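Local structure of glutathione S-transferase 1 (Ascaris suum, 4Q5F) at residues Leu145-Tyr159 against Phe186-Val200. The protein catalyses the conjugation of reduced glutathione to a wide range of hydrophobic electrophiles and can also act as a glutathione peroxidase. Residues are numbered along the deposited sequence; the frame is centred on the assembly and turned at random.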
loop_
_atom_site.group_PDB
_atom_site.type_symbol
_atom_site.label_atom_id
_atom_site.label_comp_id
_atom_site.label_asym_id
_atom_site.label_seq_id
_atom_site.Cartn_x
_atom_site.Cartn_y
_atom_site.Cartn_z
ATOM N N LEU B 145 3.955 5.642 -16.225
ATOM C CA LEU B 145 3.136 6.759 -16.693
ATOM C C LEU B 145 2.069 6.329 -17.707
ATOM O O LEU B 145 0.918 6.746 -17.596
ATOM C CB LEU B 145 4.010 7.874 -17.275
ATOM C CG LEU B 145 4.908 8.629 -16.289
ATOM C CD1 LEU B 145 5.607 9.777 -16.999
ATOM C CD2 LEU B 145 4.134 9.150 -15.084
ATOM N N PRO B 146 2.444 5.506 -18.700
ATOM C CA PRO B 146 1.399 5.026 -19.613
ATOM C C PRO B 146 0.276 4.270 -18.898
ATOM O O PRO B 146 -0.876 4.339 -19.325
ATOM C CB PRO B 146 2.150 4.082 -20.566
ATOM C CG PRO B 146 3.579 4.085 -20.137
ATOM C CD PRO B 146 3.795 5.223 -19.209
ATOM N N LEU B 147 0.609 3.563 -17.822
ATOM C CA LEU B 147 -0.391 2.808 -17.071
ATOM C C LEU B 147 -1.324 3.738 -16.294
ATOM O O LEU B 147 -2.524 3.482 -16.200
ATOM C CB LEU B 147 0.285 1.813 -16.123
ATOM C CG LEU B 147 1.171 0.768 -16.808
ATOM C CD1 LEU B 147 1.961 -0.034 -15.786
ATOM C CD2 LEU B 147 0.341 -0.161 -17.685
ATOM N N LEU B 148 -0.775 4.814 -15.739
ATOM C CA LEU B 148 -1.591 5.805 -15.046
ATOM C C LEU B 148 -2.467 6.558 -16.042
ATOM O O LEU B 148 -3.625 6.875 -15.758
ATOM C CB LEU B 148 -0.712 6.801 -14.283
ATOM C CG LEU B 148 0.130 6.283 -13.112
ATOM C CD1 LEU B 148 0.820 7.449 -12.417
ATOM C CD2 LEU B 148 -0.709 5.494 -12.117
ATOM N N GLU B 149 -1.903 6.841 -17.213
ATOM C CA GLU B 149 -2.602 7.590 -18.248
ATOM C C GLU B 149 -3.698 6.736 -18.876
ATOM O O GLU B 149 -4.771 7.238 -19.211
ATOM C CB GLU B 149 -1.611 8.049 -19.317
ATOM C CG GLU B 149 -1.946 9.381 -19.962
ATOM C CD GLU B 149 -0.799 9.916 -20.799
ATOM O OE1 GLU B 149 0.035 9.102 -21.247
ATOM O OE2 GLU B 149 -0.723 11.147 -21.001
ATOM N N LYS B 150 -3.417 5.446 -19.034
ATOM C CA LYS B 150 -4.401 4.493 -19.540
ATOM C C LYS B 150 -5.619 4.466 -18.627
ATOM O O LYS B 150 -6.758 4.569 -19.082
ATOM C CB LYS B 150 -3.784 3.094 -19.619
ATOM C CG LYS B 150 -4.799 1.956 -19.721
ATOM C CD LYS B 150 -4.116 0.612 -19.921
ATOM C CE LYS B 150 -5.116 -0.531 -19.840
ATOM N NZ LYS B 150 -4.535 -1.821 -20.307
ATOM N N PHE B 151 -5.358 4.315 -17.333
ATOM C CA PHE B 151 -6.402 4.262 -16.320
ATOM C C PHE B 151 -7.221 5.547 -16.334
ATOM O O PHE B 151 -8.446 5.521 -16.221
ATOM C CB PHE B 151 -5.764 4.077 -14.945
ATOM C CG PHE B 151 -6.726 3.643 -13.878
ATOM C CD1 PHE B 151 -7.467 4.573 -13.170
ATOM C CD2 PHE B 151 -6.878 2.302 -13.573
ATOM C CE1 PHE B 151 -8.347 4.171 -12.183
ATOM C CE2 PHE B 151 -7.753 1.895 -12.586
ATOM C CZ PHE B 151 -8.488 2.830 -11.891
ATOM N N LEU B 152 -6.526 6.670 -16.472
ATOM C CA LEU B 152 -7.164 7.978 -16.503
ATOM C C LEU B 152 -8.112 8.101 -17.691
ATOM O O LEU B 152 -9.084 8.856 -17.647
ATOM C CB LEU B 152 -6.096 9.072 -16.575
ATOM C CG LEU B 152 -6.588 10.514 -16.708
ATOM C CD1 LEU B 152 -7.512 10.891 -15.559
ATOM C CD2 LEU B 152 -5.401 11.461 -16.773
ATOM N N ALA B 153 -7.822 7.351 -18.752
ATOM C CA ALA B 153 -8.618 7.411 -19.973
ATOM C C ALA B 153 -9.879 6.556 -19.875
ATOM O O ALA B 153 -10.815 6.751 -20.651
ATOM C CB ALA B 153 -7.782 6.987 -21.169
ATOM N N LYS B 154 -9.901 5.607 -18.940
ATOM C CA LYS B 154 -11.118 4.847 -18.669
ATOM C C LYS B 154 -12.232 5.829 -18.378
ATOM O O LYS B 154 -13.327 5.744 -18.930
ATOM C CB LYS B 154 -10.990 3.974 -17.419
ATOM C CG LYS B 154 -9.852 2.978 -17.364
ATOM C CD LYS B 154 -9.717 2.427 -15.935
ATOM C CE LYS B 154 -11.001 1.741 -15.445
ATOM N NZ LYS B 154 -10.979 1.435 -13.984
ATOM N N SER B 155 -11.921 6.763 -17.486
ATOM C CA SER B 155 -12.910 7.653 -16.909
ATOM C C SER B 155 -13.573 8.520 -17.967
ATOM O O SER B 155 -14.796 8.518 -18.101
ATOM C CB SER B 155 -12.252 8.536 -15.841
ATOM O OG SER B 155 -11.537 9.613 -16.426
ATOM N N GLY B 156 -12.764 9.265 -18.714
ATOM C CA GLY B 156 -13.282 10.273 -19.620
ATOM C C GLY B 156 -13.516 11.560 -18.849
ATOM O O GLY B 156 -13.426 12.659 -19.400
ATOM N N SER B 157 -13.828 11.417 -17.564
ATOM C CA SER B 157 -13.838 12.540 -16.642
ATOM C C SER B 157 -12.393 12.970 -16.403
ATOM O O SER B 157 -11.459 12.330 -16.892
ATOM C CB SER B 157 -14.502 12.139 -15.324
ATOM O OG SER B 157 -13.683 11.243 -14.595
ATOM N N GLU B 158 -12.209 14.039 -15.639
ATOM C CA GLU B 158 -10.883 14.615 -15.422
ATOM C C GLU B 158 -10.100 13.900 -14.317
ATOM O O GLU B 158 -8.953 14.247 -14.047
ATOM C CB GLU B 158 -11.012 16.104 -15.083
ATOM C CG GLU B 158 -12.058 16.387 -14.018
ATOM C CD GLU B 158 -13.398 16.806 -14.598
ATOM O OE1 GLU B 158 -13.470 17.893 -15.212
ATOM O OE2 GLU B 158 -14.377 16.047 -14.437
ATOM N N TYR B 159 -10.720 12.905 -13.688
ATOM C CA TYR B 159 -10.108 12.196 -12.563
ATOM C C TYR B 159 -9.972 10.701 -12.826
ATOM O O TYR B 159 -10.584 10.167 -13.750
ATOM C CB TYR B 159 -10.924 12.439 -11.291
ATOM C CG TYR B 159 -11.155 13.911 -11.027
ATOM C CD1 TYR B 159 -10.092 14.754 -10.733
ATOM C CD2 TYR B 159 -12.428 14.461 -11.088
ATOM C CE1 TYR B 159 -10.291 16.100 -10.502
ATOM C CE2 TYR B 159 -12.635 15.811 -10.857
ATOM C CZ TYR B 159 -11.560 16.624 -10.565
ATOM O OH TYR B 159 -11.750 17.967 -10.334
ATOM N N PHE B 186 10.026 14.857 -17.156
ATOM C CA PHE B 186 9.407 13.733 -16.461
ATOM C C PHE B 186 8.023 13.402 -17.019
ATOM O O PHE B 186 7.638 12.238 -17.096
ATOM C CB PHE B 186 9.303 14.081 -14.975
ATOM C CG PHE B 186 8.619 13.039 -14.140
ATOM C CD1 PHE B 186 9.250 11.843 -13.846
ATOM C CD2 PHE B 186 7.356 13.272 -13.621
ATOM C CE1 PHE B 186 8.626 10.890 -13.066
ATOM C CE2 PHE B 186 6.727 12.323 -12.838
ATOM C CZ PHE B 186 7.362 11.130 -12.559
ATOM N N LEU B 187 7.278 14.435 -17.399
ATOM C CA LEU B 187 5.932 14.260 -17.932
ATOM C C LEU B 187 5.879 14.470 -19.439
ATOM O O LEU B 187 4.830 14.287 -20.060
ATOM C CB LEU B 187 4.965 15.226 -17.250
ATOM C CG LEU B 187 4.753 14.999 -15.753
ATOM C CD1 LEU B 187 3.798 16.044 -15.207
ATOM C CD2 LEU B 187 4.230 13.595 -15.471
ATOM N N SER B 188 7.005 14.866 -20.023
ATOM C CA SER B 188 7.085 15.060 -21.464
ATOM C C SER B 188 6.667 13.790 -22.197
ATOM O O SER B 188 7.254 12.728 -21.992
ATOM C CB SER B 188 8.503 15.453 -21.864
ATOM O OG SER B 188 8.831 16.742 -21.377
ATOM N N GLY B 189 5.645 13.910 -23.040
ATOM C CA GLY B 189 5.106 12.780 -23.778
ATOM C C GLY B 189 3.749 12.329 -23.262
ATOM O O GLY B 189 3.086 11.495 -23.880
ATOM N N HIS B 190 3.338 12.890 -22.127
ATOM C CA HIS B 190 2.091 12.514 -21.462
ATOM C C HIS B 190 1.264 13.736 -21.091
ATOM O O HIS B 190 1.217 14.123 -19.924
ATOM C CB HIS B 190 2.399 11.738 -20.184
ATOM C CG HIS B 190 3.211 10.505 -20.406
ATOM N ND1 HIS B 190 2.643 9.277 -20.677
ATOM C CD2 HIS B 190 4.548 10.301 -20.391
ATOM C CE1 HIS B 190 3.593 8.378 -20.823
ATOM N NE2 HIS B 190 4.765 8.972 -20.655
ATOM N N LEU B 191 0.603 14.335 -22.076
ATOM C CA LEU B 191 -0.153 15.558 -21.839
ATOM C C LEU B 191 -1.438 15.306 -21.058
ATOM O O LEU B 191 -1.909 16.182 -20.334
ATOM C CB LEU B 191 -0.444 16.290 -23.160
ATOM C CG LEU B 191 -1.384 15.736 -24.236
ATOM C CD1 LEU B 191 -2.825 15.926 -23.869
ATOM C CD2 LEU B 191 -1.136 16.459 -25.538
ATOM N N GLN B 192 -2.008 14.114 -21.208
ATOM C CA GLN B 192 -3.231 13.772 -20.488
ATOM C C GLN B 192 -2.977 13.786 -18.981
ATOM O O GLN B 192 -3.865 14.130 -18.200
ATOM C CB GLN B 192 -3.776 12.409 -20.927
ATOM C CG GLN B 192 -4.286 12.369 -22.361
ATOM C CD GLN B 192 -5.456 13.307 -22.591
ATOM O OE1 GLN B 192 -6.185 13.651 -21.660
ATOM N NE2 GLN B 192 -5.638 13.732 -23.836
ATOM N N LEU B 193 -1.764 13.419 -18.580
ATOM C CA LEU B 193 -1.363 13.531 -17.184
ATOM C C LEU B 193 -1.061 14.985 -16.836
ATOM O O LEU B 193 -1.385 15.448 -15.742
ATOM C CB LEU B 193 -0.134 12.667 -16.894
ATOM C CG LEU B 193 -0.315 11.151 -16.774
ATOM C CD1 LEU B 193 1.001 10.521 -16.348
ATOM C CD2 LEU B 193 -1.420 10.779 -15.795
ATOM N N LYS B 194 -0.433 15.700 -17.764
ATOM C CA LYS B 194 -0.109 17.107 -17.549
ATOM C C LYS B 194 -1.370 17.933 -17.307
ATOM O O LYS B 194 -1.403 18.778 -16.413
ATOM C CB LYS B 194 0.674 17.665 -18.738
ATOM C CG LYS B 194 2.186 17.545 -18.591
ATOM C CD LYS B 194 2.881 17.229 -19.910
ATOM C CE LYS B 194 2.825 18.394 -20.885
ATOM N NZ LYS B 194 3.652 18.133 -22.100
ATOM N N LYS B 195 -2.407 17.686 -18.102
ATOM C CA LYS B 195 -3.687 18.362 -17.919
ATOM C C LYS B 195 -4.300 17.961 -16.583
ATOM O O LYS B 195 -4.775 18.803 -15.820
ATOM C CB LYS B 195 -4.657 18.003 -19.048
ATOM C CG LYS B 195 -4.327 18.631 -20.392
ATOM C CD LYS B 195 -5.506 18.532 -21.359
ATOM C CE LYS B 195 -5.488 17.223 -22.133
ATOM N NZ LYS B 195 -6.723 16.979 -22.932
ATOM N N TYR B 196 -4.288 16.657 -16.325
ATOM C CA TYR B 196 -4.814 16.075 -15.094
ATOM C C TYR B 196 -4.204 16.726 -13.855
ATOM O O TYR B 196 -4.910 17.037 -12.895
ATOM C CB TYR B 196 -4.538 14.572 -15.116
ATOM C CG TYR B 196 -4.724 13.836 -13.810
ATOM C CD1 TYR B 196 -5.940 13.850 -13.141
ATOM C CD2 TYR B 196 -3.687 13.086 -13.268
ATOM C CE1 TYR B 196 -6.109 13.159 -11.957
ATOM C CE2 TYR B 196 -3.847 12.393 -12.088
ATOM C CZ TYR B 196 -5.059 12.432 -11.437
ATOM O OH TYR B 196 -5.217 11.738 -10.263
ATOM N N ILE B 197 -2.895 16.940 -13.888
ATOM C CA ILE B 197 -2.192 17.591 -12.788
ATOM C C ILE B 197 -2.542 19.076 -12.728
ATOM O O ILE B 197 -2.686 19.638 -11.644
ATOM C CB ILE B 197 -0.663 17.410 -12.925
ATOM C CG1 ILE B 197 -0.302 15.930 -12.796
ATOM C CG2 ILE B 197 0.087 18.211 -11.862
ATOM C CD1 ILE B 197 1.092 15.591 -13.278
ATOM N N GLU B 198 -2.677 19.705 -13.891
ATOM C CA GLU B 198 -3.038 21.117 -13.960
ATOM C C GLU B 198 -4.426 21.333 -13.365
ATOM O O GLU B 198 -4.654 22.280 -12.613
ATOM C CB GLU B 198 -3.025 21.599 -15.412
ATOM C CG GLU B 198 -3.146 23.108 -15.569
ATOM C CD GLU B 198 -3.490 23.520 -16.989
ATOM O OE1 GLU B 198 -4.652 23.316 -17.404
ATOM O OE2 GLU B 198 -2.601 24.043 -17.694
ATOM N N HIS B 199 -5.348 20.438 -13.709
ATOM C CA HIS B 199 -6.736 20.540 -13.271
ATOM C C HIS B 199 -6.865 20.473 -11.750
ATOM O O HIS B 199 -7.370 21.404 -11.124
ATOM C CB HIS B 199 -7.566 19.423 -13.910
ATOM C CG HIS B 199 -9.022 19.467 -13.557
ATOM N ND1 HIS B 199 -10.007 19.683 -14.491
ATOM C CD2 HIS B 199 -9.654 19.318 -12.366
ATOM C CE1 HIS B 199 -11.189 19.668 -13.896
ATOM N NE2 HIS B 199 -11.001 19.449 -12.609
ATOM N N VAL B 200 -6.419 19.362 -11.169
ATOM C CA VAL B 200 -6.547 19.123 -9.733
ATOM C C VAL B 200 -5.955 20.273 -8.922
ATOM O O VAL B 200 -6.532 20.703 -7.926
ATOM C CB VAL B 200 -5.851 17.799 -9.329
ATOM C CG1 VAL B 200 -5.897 17.579 -7.800
ATOM C CG2 VAL B 200 -6.473 16.622 -10.089
#
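Glu149 reaches His190 with a chain that is extended beyond CG (chi2 168°), while the His190 ring is set beside its own backbone N, anti to the carbonyl carbon (chi1 -58°). The contact joins helices 129-155 and 191-201 in the all-helical C-terminal domain of the sigma-class GST fold. The local axes come within 9.6 Å and cross at 68°. His190 is the N-cap residue of helix 191-201. His190 ND1 donates to Glu149 OE1 over 2.7 Å, in the ring plane but from above the carboxylate plane. The other oxygen, OE2, faces the start of the helix and accepts weak bonds from Gln192 N and Leu193 N. The carboxylate thus holds the N-cap residue firmly and the first turn only weakly, and the helix dipole there would probably favour its negative charge. Leu145 CB lies over one face of the His190 ring, a CH-pi contact of 3.7 Å to the centroid.

Leu193 packs knobs-into-holes, its side chain set among Leu145, Leu148, Glu149 and Leu152. Leu193 CD1 meets Leu145 CD2 at 3.6 Å. Leu152 reaches Tyr196 with both methyls: Leu152 CD2 touches Tyr196 CB at 3.6 Å, and CD1 lies over a ring face. The Tyr196 hydroxyl is hydrogen-bonded to Asp169 of helix 167-182, which ties a third helix to this packing.

After helix 129-155, Glu158 O lies 3.2 Å from Tyr196 CD1, at the ring edge. Glu158 CG lies over one face of the His199 ring, a CH-pi contact 3.7 Å from the centroid. At that ring's edge, His199 NE2 makes a weak, bent hydrogen bond of 2.8 Å to Tyr159 OH.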